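Local coordinates for phospholipase C-beta (PLC-beta) (Sepia officinalis, PDB 3QR0), which is a phospholipase C-beta, a multidomain protein that combines a PH domain, EF-hand-like domains, a TIM-barrel-type X/Y region and a C2 domain, with a bound calcium ion, at residues Lys236-Asn241 / Asn255-His260; Asn281-Ala286 / Cys308-Leu313; Val719-Ser724 / Ala761-His766. One frame throughout, in Å; residues are numbered along the deposited sequence.

Interaction 1 of 3, residues Lys236-Asn241 / Asn255-His260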
ATOM      1  N   LYS A 236     -30.567 -16.718   9.476  1.00 34.89           N
ATOM      2  CA  LYS A 236     -31.161 -17.682  10.409  1.00 36.14           C
ATOM      3  C   LYS A 236     -30.372 -17.746  11.723  1.00 35.97           C
ATOM      4  O   LYS A 236     -30.952 -17.753  12.809  1.00 36.24           O
ATOM      5  CB  LYS A 236     -31.216 -19.070   9.758  1.00 36.85           C
ATOM      6  CG  LYS A 236     -31.853 -20.160  10.618  1.00 38.74           C
ATOM      7  CD  LYS A 236     -32.006 -21.455   9.833  1.00 40.65           C
ATOM      8  CE  LYS A 236     -32.712 -22.532  10.643  1.00 42.30           C
ATOM      9  NZ  LYS A 236     -31.877 -23.017  11.775  1.00 43.06           N
ATOM     10  N   GLU A 237     -29.048 -17.788  11.597  1.00 35.56           N
ATOM     11  CA  GLU A 237     -28.124 -17.792  12.733  1.00 35.60           C
ATOM     12  C   GLU A 237     -28.308 -16.561  13.631  1.00 34.90           C
ATOM     13  O   GLU A 237     -28.514 -16.700  14.840  1.00 34.91           O
ATOM     14  CB  GLU A 237     -26.680 -17.862  12.206  1.00 35.32           C
ATOM     15  CG  GLU A 237     -25.561 -17.854  13.259  1.00 36.73           C
ATOM     16  CD  GLU A 237     -24.169 -17.697  12.633  1.00 38.12           C
ATOM     17  OE1 GLU A 237     -23.987 -16.817  11.772  1.00 39.89           O
ATOM     18  OE2 GLU A 237     -23.244 -18.443  13.012  1.00 41.63           O
ATOM     19  N   LEU A 238     -28.245 -15.367  13.039  1.00 33.78           N
ATOM     20  CA  LEU A 238     -28.297 -14.118  13.816  1.00 33.29           C
ATOM     21  C   LEU A 238     -29.684 -13.799  14.372  1.00 33.80           C
ATOM     22  O   LEU A 238     -29.798 -13.129  15.400  1.00 33.53           O
ATOM     23  CB  LEU A 238     -27.796 -12.931  12.982  1.00 32.46           C
ATOM     24  CG  LEU A 238     -26.367 -13.044  12.443  1.00 31.92           C
ATOM     25  CD1 LEU A 238     -25.928 -11.721  11.817  1.00 31.33           C
ATOM     26  CD2 LEU A 238     -25.393 -13.479  13.530  1.00 31.91           C
ATOM     27  N   SER A 239     -30.728 -14.271  13.694  1.00 34.21           N
ATOM     28  CA  SER A 239     -32.105 -14.074  14.152  1.00 35.01           C
ATOM     29  C   SER A 239     -32.558 -15.149  15.145  1.00 36.05           C
ATOM     30  O   SER A 239     -33.688 -15.102  15.633  1.00 36.49           O
ATOM     31  CB  SER A 239     -33.063 -14.073  12.960  1.00 35.28           C
ATOM     32  OG  SER A 239     -33.086 -15.337  12.317  1.00 35.05           O
ATOM     33  N   LYS A 240     -31.690 -16.128  15.411  1.00 36.41           N
ATOM     34  CA  LYS A 240     -32.018 -17.261  16.286  1.00 37.64           C
ATOM     35  C   LYS A 240     -33.226 -18.045  15.750  1.00 38.49           C
ATOM     36  O   LYS A 240     -33.925 -18.719  16.508  1.00 39.07           O
ATOM     37  CB  LYS A 240     -32.273 -16.776  17.722  1.00 38.04           C
ATOM     38  CG  LYS A 240     -31.189 -15.839  18.274  1.00 38.52           C
ATOM     39  CD  LYS A 240     -30.139 -16.591  19.082  1.00 39.79           C
ATOM     40  CE  LYS A 240     -28.995 -15.690  19.547  1.00 39.30           C
ATOM     41  NZ  LYS A 240     -27.774 -15.827  18.698  1.00 39.93           N
ATOM     42  N   ASN A 241     -33.446 -17.957  14.435  1.00 38.50           N
ATOM     43  CA  ASN A 241     -34.601 -18.557  13.757  1.00 39.52           C
ATOM     44  C   ASN A 241     -35.967 -18.048  14.259  1.00 40.22           C
ATOM     45  O   ASN A 241     -36.970 -18.759  14.167  1.00 41.04           O
ATOM     46  CB  ASN A 241     -34.525 -20.090  13.846  1.00 40.32           C
ATOM     47  CG  ASN A 241     -35.388 -20.788  12.805  1.00 41.61           C
ATOM     48  OD1 ASN A 241     -35.562 -20.300  11.690  1.00 42.79           O
ATOM     49  ND2 ASN A 241     -35.932 -21.941  13.171  1.00 44.02           N
ATOM     50  N   ASN A 255     -21.774  -6.362  19.075  1.00 25.37           N
ATOM     51  CA  ASN A 255     -20.921  -6.336  20.265  1.00 25.91           C
ATOM     52  C   ASN A 255     -20.204  -7.664  20.569  1.00 26.66           C
ATOM     53  O   ASN A 255     -19.197  -7.657  21.275  1.00 26.29           O
ATOM     54  CB  ASN A 255     -21.729  -5.898  21.495  1.00 26.43           C
ATOM     55  CG  ASN A 255     -22.143  -4.426  21.446  1.00 26.28           C
ATOM     56  OD1 ASN A 255     -21.537  -3.613  20.745  1.00 26.13           O
ATOM     57  ND2 ASN A 255     -23.175  -4.082  22.207  1.00 26.46           N
ATOM     58  N   ASP A 256     -20.719  -8.786  20.060  1.00 27.64           N
ATOM     59  CA  ASP A 256     -20.153 -10.113  20.363  1.00 28.75           C
ATOM     60  C   ASP A 256     -19.360 -10.680  19.194  1.00 29.03           C
ATOM     61  O   ASP A 256     -18.191 -11.020  19.350  1.00 30.39           O
ATOM     62  CB  ASP A 256     -21.247 -11.121  20.763  1.00 29.40           C
ATOM     63  CG  ASP A 256     -21.947 -10.757  22.072  1.00 30.46           C
ATOM     64  OD1 ASP A 256     -21.295 -10.161  22.954  1.00 31.92           O
ATOM     65  OD2 ASP A 256     -23.148 -11.086  22.226  1.00 29.10           O
ATOM     66  N   MET A 257     -19.985 -10.782  18.026  1.00 29.22           N
ATOM     67  CA  MET A 257     -19.351 -11.424  16.871  1.00 28.95           C
ATOM     68  C   MET A 257     -18.481 -10.475  16.042  1.00 27.72           C
ATOM     69  O   MET A 257     -17.403 -10.859  15.591  1.00 27.09           O
ATOM     70  CB  MET A 257     -20.405 -12.061  15.964  1.00 29.59           C
ATOM     71  CG  MET A 257     -19.799 -12.857  14.813  1.00 30.47           C
ATOM     72  SD  MET A 257     -21.020 -13.641  13.761  1.00 34.50           S
ATOM     73  CE  MET A 257     -21.773 -14.816  14.884  1.00 34.32           C
ATOM     74  N   GLN A 258     -18.954  -9.251  15.829  1.00 27.33           N
ATOM     75  CA  GLN A 258     -18.246  -8.290  14.987  1.00 26.60           C
ATOM     76  C   GLN A 258     -17.159  -7.513  15.735  1.00 26.77           C
ATOM     77  O   GLN A 258     -16.469  -6.692  15.136  1.00 25.79           O
ATOM     78  CB  GLN A 258     -19.232  -7.300  14.363  1.00 26.34           C
ATOM     79  CG  GLN A 258     -20.331  -7.957  13.538  1.00 26.40           C
ATOM     80  CD  GLN A 258     -19.788  -8.708  12.342  1.00 24.77           C
ATOM     81  OE1 GLN A 258     -19.731  -9.937  12.346  1.00 24.47           O
ATOM     82  NE2 GLN A 258     -19.385  -7.974  11.311  1.00 22.24           N
ATOM     83  N   ARG A 259     -17.009  -7.780  17.029  1.00 27.64           N
ATOM     84  CA  ARG A 259     -16.118  -7.019  17.895  1.00 28.27           C
ATOM     85  C   ARG A 259     -15.094  -7.942  18.533  1.00 28.94           C
ATOM     86  O   ARG A 259     -15.452  -9.004  19.043  1.00 29.16           O
ATOM     87  CB  ARG A 259     -16.934  -6.338  18.999  1.00 28.66           C
ATOM     88  CG  ARG A 259     -16.106  -5.504  19.963  1.00 28.63           C
ATOM     89  CD  ARG A 259     -16.895  -5.075  21.174  1.00 29.64           C
ATOM     90  NE  ARG A 259     -16.049  -4.325  22.102  1.00 30.41           N
ATOM     91  CZ  ARG A 259     -15.922  -2.998  22.138  1.00 31.77           C
ATOM     92  NH1 ARG A 259     -16.600  -2.212  21.305  1.00 31.34           N
ATOM     93  NH2 ARG A 259     -15.111  -2.448  23.035  1.00 32.86           N
ATOM     94  N   HIS A 260     -13.825  -7.528  18.523  1.00 29.59           N
ATOM     95  CA  HIS A 260     -12.772  -8.278  19.200  1.00 30.60           C
ATOM     96  C   HIS A 260     -13.080  -8.294  20.697  1.00 31.95           C
ATOM     97  O   HIS A 260     -13.242  -7.233  21.301  1.00 32.12           O
ATOM     98  CB  HIS A 260     -11.399  -7.641  18.953  1.00 30.33           C
ATOM     99  CG  HIS A 260     -10.249  -8.553  19.250  1.00 31.13           C
ATOM    100  ND1 HIS A 260      -9.961  -8.997  20.521  1.00 32.49           N
ATOM    101  CD2 HIS A 260      -9.311  -9.099  18.440  1.00 31.87           C
ATOM    102  CE1 HIS A 260      -8.899  -9.783  20.482  1.00 33.08           C
ATOM    103  NE2 HIS A 260      -8.488  -9.863  19.230  1.00 32.39           N
TER
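E237 OE1 is the polar atom to start from: it is hydrogen-bonded to the hydroxyl of Y745, and it also stands 4.3 Å from M257 CE, the methyl that leads the other segment into the contact. That methyl has an apolar neighbour too, with L238 CD2 at 4.1 Å from M257 CE. A single thioether methyl therefore meets a carboxylate oxygen and a leucine branch, both carried by the last turn of helix 230-238. No hydrogen bond joins 236-241 to 255-260.

M257 sends its chain out with CG anti to the backbone N (chi1 -175°) and stays extended through SD; only the last torsion bends, turning CE toward the opposite helix end. L238 comes in at a slant to it and touches with CD2 alone, while its side chain also packs on F253 and I245, inside the helix-loop-helix unit. E237 is stretched out straight from its helix, which carries its carboxylate as far as the methionine and Y745.

Both partners sit at helix ends in an EF-hand-like domain: helix 230-238 and helix 247-257 are linked by a short connection that includes strand 245-246. The first helix ends in a Schellman motif, K240 taking positive phi, with N241 N bonded to K236 O at 3.0 Å and K240 N to E237 O at 3.3 Å. N241 N also makes a weak bond to S239 OG, an atom that is hydrogen-bonded to F235 O as well.

The chemistry implies a light, mainly dispersive touch between the helix ends: the methionine methyl asks for no particular angle from either neighbour, whereas the carboxylate of E237 is held by a directional bond to Y745, outside the two segments.

Interaction 2 of 3, residues Asn281-Ala286 / Cys308-Leu313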
ATOM      1  N   ASN A 281     -33.157   1.290  11.149  1.00 30.13           N
ATOM      2  CA  ASN A 281     -33.984   2.210  10.368  1.00 30.98           C
ATOM      3  C   ASN A 281     -33.272   2.703   9.109  1.00 30.73           C
ATOM      4  O   ASN A 281     -33.893   2.808   8.053  1.00 31.08           O
ATOM      5  CB  ASN A 281     -34.434   3.415  11.201  1.00 31.34           C
ATOM      6  CG  ASN A 281     -35.300   4.378  10.401  1.00 31.92           C
ATOM      7  OD1 ASN A 281     -36.422   4.043  10.011  1.00 33.33           O
ATOM      8  ND2 ASN A 281     -34.774   5.566  10.128  1.00 29.48           N
ATOM      9  N   ASP A 282     -31.981   3.007   9.228  1.00 30.51           N
ATOM     10  CA  ASP A 282     -31.176   3.425   8.081  1.00 30.55           C
ATOM     11  C   ASP A 282     -31.179   2.366   6.990  1.00 30.27           C
ATOM     12  O   ASP A 282     -31.450   2.665   5.838  1.00 30.25           O
ATOM     13  CB  ASP A 282     -29.719   3.707   8.484  1.00 30.10           C
ATOM     14  CG  ASP A 282     -29.555   5.008   9.259  1.00 31.79           C
ATOM     15  OD1 ASP A 282     -30.396   5.921   9.098  1.00 35.04           O
ATOM     16  OD2 ASP A 282     -28.568   5.120  10.026  1.00 32.94           O
ATOM     17  N   TYR A 283     -30.879   1.126   7.364  1.00 30.24           N
ATOM     18  CA  TYR A 283     -30.697   0.058   6.383  1.00 30.12           C
ATOM     19  C   TYR A 283     -32.042  -0.377   5.810  1.00 31.21           C
ATOM     20  O   TYR A 283     -32.168  -0.587   4.602  1.00 31.14           O
ATOM     21  CB  TYR A 283     -29.947  -1.137   6.992  1.00 29.73           C
ATOM     22  CG  TYR A 283     -28.680  -0.765   7.756  1.00 28.51           C
ATOM     23  CD1 TYR A 283     -27.807   0.204   7.273  1.00 28.12           C
ATOM     24  CD2 TYR A 283     -28.356  -1.394   8.954  1.00 27.93           C
ATOM     25  CE1 TYR A 283     -26.648   0.544   7.967  1.00 27.37           C
ATOM     26  CE2 TYR A 283     -27.202  -1.055   9.659  1.00 27.30           C
ATOM     27  CZ  TYR A 283     -26.351  -0.088   9.156  1.00 26.74           C
ATOM     28  OH  TYR A 283     -25.204   0.256   9.842  1.00 25.47           O
ATOM     29  N   GLU A 284     -33.046  -0.489   6.678  1.00 32.22           N
ATOM     30  CA  GLU A 284     -34.391  -0.861   6.253  1.00 33.45           C
ATOM     31  C   GLU A 284     -35.062   0.217   5.406  1.00 34.07           C
ATOM     32  O   GLU A 284     -35.834  -0.107   4.512  1.00 34.60           O
ATOM     33  CB  GLU A 284     -35.262  -1.210   7.459  1.00 34.20           C
ATOM     34  CG  GLU A 284     -34.925  -2.551   8.057  1.00 34.68           C
ATOM     35  CD  GLU A 284     -35.170  -3.693   7.081  1.00 36.25           C
ATOM     36  OE1 GLU A 284     -36.246  -3.709   6.433  1.00 37.82           O
ATOM     37  OE2 GLU A 284     -34.285  -4.568   6.956  1.00 35.30           O
ATOM     38  N   SER A 285     -34.768   1.485   5.685  1.00 34.44           N
ATOM     39  CA  SER A 285     -35.212   2.587   4.824  1.00 35.09           C
ATOM     40  C   SER A 285     -34.690   2.414   3.398  1.00 35.09           C
ATOM     41  O   SER A 285     -35.453   2.525   2.433  1.00 35.64           O
ATOM     42  CB  SER A 285     -34.740   3.934   5.378  1.00 34.92           C
ATOM     43  OG  SER A 285     -35.409   4.245   6.588  1.00 35.71           O
ATOM     44  N   ALA A 286     -33.391   2.138   3.284  1.00 34.51           N
ATOM     45  CA  ALA A 286     -32.737   1.935   1.989  1.00 34.39           C
ATOM     46  C   ALA A 286     -33.268   0.725   1.216  1.00 34.87           C
ATOM     47  O   ALA A 286     -33.404   0.781  -0.005  1.00 35.13           O
ATOM     48  CB  ALA A 286     -31.223   1.806   2.178  1.00 33.55           C
ATOM     49  N   CYS A 308     -21.762  -2.154   3.962  1.00 24.21           N
ATOM     50  CA  CYS A 308     -21.680  -0.695   4.129  1.00 24.29           C
ATOM     51  C   CYS A 308     -20.481  -0.281   4.973  1.00 23.80           C
ATOM     52  O   CYS A 308     -19.774  -1.124   5.520  1.00 23.32           O
ATOM     53  CB  CYS A 308     -22.981  -0.131   4.712  1.00 24.86           C
ATOM     54  SG  CYS A 308     -23.166  -0.273   6.495  1.00 25.62           S
ATOM     55  N   GLU A 309     -20.253   1.028   5.070  1.00 24.29           N
ATOM     56  CA  GLU A 309     -19.103   1.564   5.805  1.00 24.24           C
ATOM     57  C   GLU A 309     -19.099   1.206   7.295  1.00 24.09           C
ATOM     58  O   GLU A 309     -18.032   1.073   7.889  1.00 23.55           O
ATOM     59  CB  GLU A 309     -19.002   3.090   5.640  1.00 24.81           C
ATOM     60  CG  GLU A 309     -18.514   3.537   4.264  1.00 25.97           C
ATOM     61  CD  GLU A 309     -17.253   2.804   3.836  1.00 27.14           C
ATOM     62  OE1 GLU A 309     -16.231   2.891   4.562  1.00 28.52           O
ATOM     63  OE2 GLU A 309     -17.297   2.123   2.787  1.00 27.54           O
ATOM     64  N   GLU A 310     -20.280   1.052   7.891  1.00 24.49           N
ATOM     65  CA  GLU A 310     -20.385   0.658   9.296  1.00 25.06           C
ATOM     66  C   GLU A 310     -19.668  -0.668   9.570  1.00 24.54           C
ATOM     67  O   GLU A 310     -19.137  -0.869  10.670  1.00 24.76           O
ATOM     68  CB  GLU A 310     -21.851   0.523   9.709  1.00 26.03           C
ATOM     69  CG  GLU A 310     -22.085   0.510  11.217  1.00 27.46           C
ATOM     70  CD  GLU A 310     -21.830   1.862  11.866  1.00 29.60           C
ATOM     71  OE1 GLU A 310     -22.175   2.897  11.251  1.00 29.71           O
ATOM     72  OE2 GLU A 310     -21.288   1.885  12.991  1.00 29.24           O
ATOM     73  N   ASN A 311     -19.661  -1.556   8.574  1.00 23.89           N
ATOM     74  CA  ASN A 311     -19.001  -2.857   8.678  1.00 23.69           C
ATOM     75  C   ASN A 311     -17.652  -2.935   7.960  1.00 23.43           C
ATOM     76  O   ASN A 311     -17.144  -4.029   7.722  1.00 23.29           O
ATOM     77  CB  ASN A 311     -19.918  -3.969   8.150  1.00 23.55           C
ATOM     78  CG  ASN A 311     -19.531  -5.344   8.689  1.00 23.40           C
ATOM     79  OD1 ASN A 311     -19.254  -5.489   9.878  1.00 21.01           O
ATOM     80  ND2 ASN A 311     -19.487  -6.347   7.811  1.00 22.05           N
ATOM     81  N   ASN A 312     -17.067  -1.783   7.636  1.00 23.82           N
ATOM     82  CA  ASN A 312     -15.741  -1.736   7.007  1.00 23.71           C
ATOM     83  C   ASN A 312     -14.714  -2.484   7.861  1.00 24.05           C
ATOM     84  O   ASN A 312     -14.607  -2.255   9.073  1.00 24.02           O
ATOM     85  CB  ASN A 312     -15.307  -0.275   6.777  1.00 23.82           C
ATOM     86  CG  ASN A 312     -14.170  -0.139   5.753  1.00 23.54           C
ATOM     87  OD1 ASN A 312     -13.182  -0.859   5.806  1.00 24.45           O
ATOM     88  ND2 ASN A 312     -14.310   0.808   4.837  1.00 24.45           N
ATOM     89  N   LEU A 313     -13.973  -3.390   7.230  1.00 24.15           N
ATOM     90  CA  LEU A 313     -12.971  -4.184   7.939  1.00 24.86           C
ATOM     91  C   LEU A 313     -11.795  -3.334   8.436  1.00 24.79           C
ATOM     92  O   LEU A 313     -11.153  -3.678   9.420  1.00 24.84           O
ATOM     93  CB  LEU A 313     -12.466  -5.335   7.057  1.00 24.86           C
ATOM     94  CG  LEU A 313     -11.377  -5.024   6.027  1.00 25.55           C
ATOM     95  CD1 LEU A 313      -9.994  -4.952   6.682  1.00 26.34           C
ATOM     96  CD2 LEU A 313     -11.376  -6.073   4.932  1.00 26.61           C
TER
HETATM   97  O   HOH W   1     -24.243   2.804   9.088  1.00 21.69           O
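The Y283 ring meets the C308 sulfur obliquely, in a cysteine sulfur-aromatic contact inside the EF-hand-like region. SG lies 4.8 Å from the ring centroid and 50° off the ring normal, with its closest approach, 3.9 Å, to Y283 CE1. The other flat group is the E310 carboxylate, whose plane is turned 50° from that of the ring. The side chains run nearly perpendicular, and Y283 OH rests 3.4 Å from both E310 CB and E310 CG, against the aliphatic part of the glutamate.

A water links the two polar ends. It is hydrogen-bonded to Y283 OH at 2.8 Å and donates to E310 OE1 at 3.0 Å, while the second carboxylate oxygen, OE2, is held by Y271 OH. Each end of the carboxylate thus has a partner. With CG anti to the backbone N, E310 sets CB and CG beside the hydroxyl; the bend at chi2 (70°) then turns the carboxylate so that OE1 meets the water.

Y283 belongs to helix 273-288 and also packs on L297, whereas C308 and E310 sit just beyond helix 299-307, where a short 3-10 turn begins. That turn is fastened by N311 N, which bonds to C308 O at 3.1 Å.

Interaction 3 of 3, residues Val719-Ser724 / Ala761-His766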
ATOM      1  N   VAL A 719      -2.352 -11.355   8.642  1.00 22.23           N
ATOM      2  CA  VAL A 719      -3.037 -12.401   7.903  1.00 22.36           C
ATOM      3  C   VAL A 719      -3.318 -11.858   6.512  1.00 22.24           C
ATOM      4  O   VAL A 719      -3.562 -10.649   6.337  1.00 21.66           O
ATOM      5  CB  VAL A 719      -4.329 -12.879   8.627  1.00 22.97           C
ATOM      6  CG1 VAL A 719      -5.369 -11.758   8.718  1.00 23.55           C
ATOM      7  CG2 VAL A 719      -4.905 -14.100   7.932  1.00 22.99           C
ATOM      8  N   ARG A 720      -3.234 -12.736   5.516  1.00 22.10           N
ATOM      9  CA  ARG A 720      -3.340 -12.324   4.132  1.00 21.99           C
ATOM     10  C   ARG A 720      -4.242 -13.258   3.346  1.00 22.21           C
ATOM     11  O   ARG A 720      -4.052 -14.475   3.377  1.00 22.21           O
ATOM     12  CB  ARG A 720      -1.956 -12.304   3.487  1.00 21.86           C
ATOM     13  CG  ARG A 720      -1.955 -11.763   2.081  1.00 22.52           C
ATOM     14  CD  ARG A 720      -0.552 -11.603   1.559  1.00 23.44           C
ATOM     15  NE  ARG A 720      -0.555 -11.253   0.143  1.00 24.37           N
ATOM     16  CZ  ARG A 720       0.160 -11.856  -0.804  1.00 24.53           C
ATOM     17  NH1 ARG A 720       0.968 -12.876  -0.525  1.00 25.14           N
ATOM     18  NH2 ARG A 720       0.058 -11.434  -2.053  1.00 24.10           N
ATOM     19  N   ILE A 721      -5.207 -12.675   2.637  1.00 22.10           N
ATOM     20  CA  ILE A 721      -6.071 -13.407   1.709  1.00 22.74           C
ATOM     21  C   ILE A 721      -5.561 -13.193   0.286  1.00 22.50           C
ATOM     22  O   ILE A 721      -5.364 -12.053  -0.129  1.00 22.23           O
ATOM     23  CB  ILE A 721      -7.539 -12.926   1.817  1.00 22.90           C
ATOM     24  CG1 ILE A 721      -8.141 -13.340   3.165  1.00 24.49           C
ATOM     25  CG2 ILE A 721      -8.388 -13.499   0.680  1.00 23.45           C
ATOM     26  CD1 ILE A 721      -9.578 -12.818   3.396  1.00 25.77           C
ATOM     27  N   ILE A 722      -5.339 -14.281  -0.450  1.00 22.89           N
ATOM     28  CA  ILE A 722      -4.890 -14.211  -1.841  1.00 22.74           C
ATOM     29  C   ILE A 722      -5.870 -14.971  -2.729  1.00 23.19           C
ATOM     30  O   ILE A 722      -6.181 -16.130  -2.469  1.00 23.32           O
ATOM     31  CB  ILE A 722      -3.468 -14.803  -2.042  1.00 22.73           C
ATOM     32  CG1 ILE A 722      -2.467 -14.232  -1.029  1.00 22.33           C
ATOM     33  CG2 ILE A 722      -2.983 -14.515  -3.466  1.00 23.08           C
ATOM     34  CD1 ILE A 722      -2.338 -15.035   0.253  1.00 23.56           C
ATOM     35  N   VAL A 723      -6.365 -14.313  -3.770  1.00 23.39           N
ATOM     36  CA  VAL A 723      -7.263 -14.956  -4.716  1.00 24.10           C
ATOM     37  C   VAL A 723      -6.537 -15.153  -6.041  1.00 24.83           C
ATOM     38  O   VAL A 723      -5.913 -14.222  -6.555  1.00 24.61           O
ATOM     39  CB  VAL A 723      -8.548 -14.142  -4.944  1.00 23.99           C
ATOM     40  CG1 VAL A 723      -9.503 -14.918  -5.843  1.00 23.42           C
ATOM     41  CG2 VAL A 723      -9.220 -13.791  -3.610  1.00 23.07           C
ATOM     42  N   SER A 724      -6.631 -16.366  -6.582  1.00 26.14           N
ATOM     43  CA  SER A 724      -5.962 -16.732  -7.830  1.00 27.13           C
ATOM     44  C   SER A 724      -6.900 -17.467  -8.778  1.00 28.52           C
ATOM     45  O   SER A 724      -7.869 -18.094  -8.346  1.00 28.70           O
ATOM     46  CB  SER A 724      -4.762 -17.637  -7.531  1.00 27.28           C
ATOM     47  OG  SER A 724      -3.842 -17.004  -6.660  1.00 27.25           O
ATOM     48  N   ALA A 761     -14.231  -6.269  -6.873  1.00 24.20           N
ATOM     49  CA  ALA A 761     -13.711  -7.592  -6.515  1.00 23.90           C
ATOM     50  C   ALA A 761     -13.522  -7.697  -5.009  1.00 23.26           C
ATOM     51  O   ALA A 761     -12.784  -6.909  -4.414  1.00 22.73           O
ATOM     52  CB  ALA A 761     -12.393  -7.888  -7.247  1.00 23.31           C
ATOM     53  N   SER A 762     -14.208  -8.663  -4.400  1.00 23.17           N
ATOM     54  CA  SER A 762     -14.224  -8.820  -2.950  1.00 23.04           C
ATOM     55  C   SER A 762     -14.337 -10.286  -2.551  1.00 22.87           C
ATOM     56  O   SER A 762     -14.887 -11.097  -3.290  1.00 22.51           O
ATOM     57  CB  SER A 762     -15.412  -8.072  -2.340  1.00 23.25           C
ATOM     58  OG  SER A 762     -15.457  -6.716  -2.757  1.00 25.41           O
ATOM     59  N   VAL A 763     -13.801 -10.604  -1.379  1.00 22.44           N
ATOM     60  CA  VAL A 763     -14.044 -11.889  -0.728  1.00 22.78           C
ATOM     61  C   VAL A 763     -14.944 -11.624   0.473  1.00 22.81           C
ATOM     62  O   VAL A 763     -14.771 -10.623   1.173  1.00 22.83           O
ATOM     63  CB  VAL A 763     -12.725 -12.561  -0.288  1.00 22.61           C
ATOM     64  CG1 VAL A 763     -12.989 -13.730   0.670  1.00 23.56           C
ATOM     65  CG2 VAL A 763     -11.953 -13.053  -1.509  1.00 21.85           C
ATOM     66  N   PHE A 764     -15.915 -12.504   0.691  1.00 23.14           N
ATOM     67  CA  PHE A 764     -16.740 -12.476   1.892  1.00 22.97           C
ATOM     68  C   PHE A 764     -16.263 -13.614   2.799  1.00 23.26           C
ATOM     69  O   PHE A 764     -16.150 -14.768   2.356  1.00 23.34           O
ATOM     70  CB  PHE A 764     -18.218 -12.624   1.525  1.00 23.55           C
ATOM     71  CG  PHE A 764     -19.158 -12.551   2.698  1.00 23.54           C
ATOM     72  CD1 PHE A 764     -19.285 -11.378   3.435  1.00 22.70           C
ATOM     73  CD2 PHE A 764     -19.936 -13.649   3.050  1.00 23.50           C
ATOM     74  CE1 PHE A 764     -20.160 -11.302   4.515  1.00 23.31           C
ATOM     75  CE2 PHE A 764     -20.817 -13.584   4.126  1.00 24.06           C
ATOM     76  CZ  PHE A 764     -20.926 -12.410   4.865  1.00 23.22           C
ATOM     77  N   ALA A 765     -15.959 -13.278   4.051  1.00 22.72           N
ATOM     78  CA  ALA A 765     -15.365 -14.230   4.991  1.00 23.22           C
ATOM     79  C   ALA A 765     -15.908 -14.038   6.406  1.00 23.45           C
ATOM     80  O   ALA A 765     -16.461 -12.982   6.731  1.00 23.12           O
ATOM     81  CB  ALA A 765     -13.846 -14.068   4.995  1.00 22.42           C
ATOM     82  N   HIS A 766     -15.749 -15.062   7.241  1.00 24.15           N
ATOM     83  CA  HIS A 766     -15.960 -14.922   8.677  1.00 24.88           C
ATOM     84  C   HIS A 766     -14.613 -15.025   9.386  1.00 24.88           C
ATOM     85  O   HIS A 766     -13.812 -15.924   9.102  1.00 24.86           O
ATOM     86  CB  HIS A 766     -16.915 -15.974   9.231  1.00 25.56           C
ATOM     87  CG  HIS A 766     -17.262 -15.762  10.674  1.00 27.22           C
ATOM     88  ND1 HIS A 766     -16.515 -16.288  11.706  1.00 27.79           N
ATOM     89  CD2 HIS A 766     -18.269 -15.067  11.256  1.00 28.12           C
ATOM     90  CE1 HIS A 766     -17.052 -15.934  12.861  1.00 28.64           C
ATOM     91  NE2 HIS A 766     -18.116 -15.190  12.615  1.00 28.26           N
TER
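This is a purely apolar contact across the core of the C2 beta sandwich, between a strand of one four-stranded antiparallel sheet and a strand of the sheet facing it. V763 reaches in from 761-766 and meets two residues of 719-724: its CG2 lies 3.5 Å from V723 CG2, a close methyl-to-methyl approach, and 4.2 Å from I721 CG2. V763 thus touches I721 and V723 with the same branch. In both valines that branch is anti to the carbonyl carbon, with CG1 anti to the backbone N (chi1 -175° at V723, 167° at V763), and the two side chains run antiparallel, one alongside the other.

All three residues are buried, and no hydrogen bond links the two strands. Their nearest CA atoms, those of V723 and V763, are 8.4 Å apart, a separation bridged by side chains alone. The intervening I722 points away from the facing strand and lays CG1 over the centre of one face of the R720 guanidinium, 3.5 Å above its plane.

In the facing sheet, F764, next to V763, points away from 719-724 and makes a cation-pi contact with R228. Strand 718-725 runs between strands 669-676 and 730-737, and V671 of the former packs against both I721 and V723; strand 761-771 in turn lies between strands 650-660 and 746-751.

How the interactions relate
The interactions come one after another along the chain. Interactions 1 and 2 lie in the EF-hand-like region, their centres 16 Å apart: interaction 1 joins helices 230-238 and 247-257, and interaction 2 joins the next helix, 273-288, to the loop after helix 299-307. They touch where Q258 NE2 reaches N311 OD1 at 2.9 Å, a probable hydrogen bond. Interaction 3 is between the two sheets of the C2 sandwich, its centre 21 Å from each of the others. It meets interaction 1 by packing, with M257 SD 3.5 Å from H766 NE2, whereas its nearest atoms to interaction 2 remain about 6 Å away. The end of helix 247-257 thus lies against strand 761-771, where the EF-hand-like region meets the C2 sandwich.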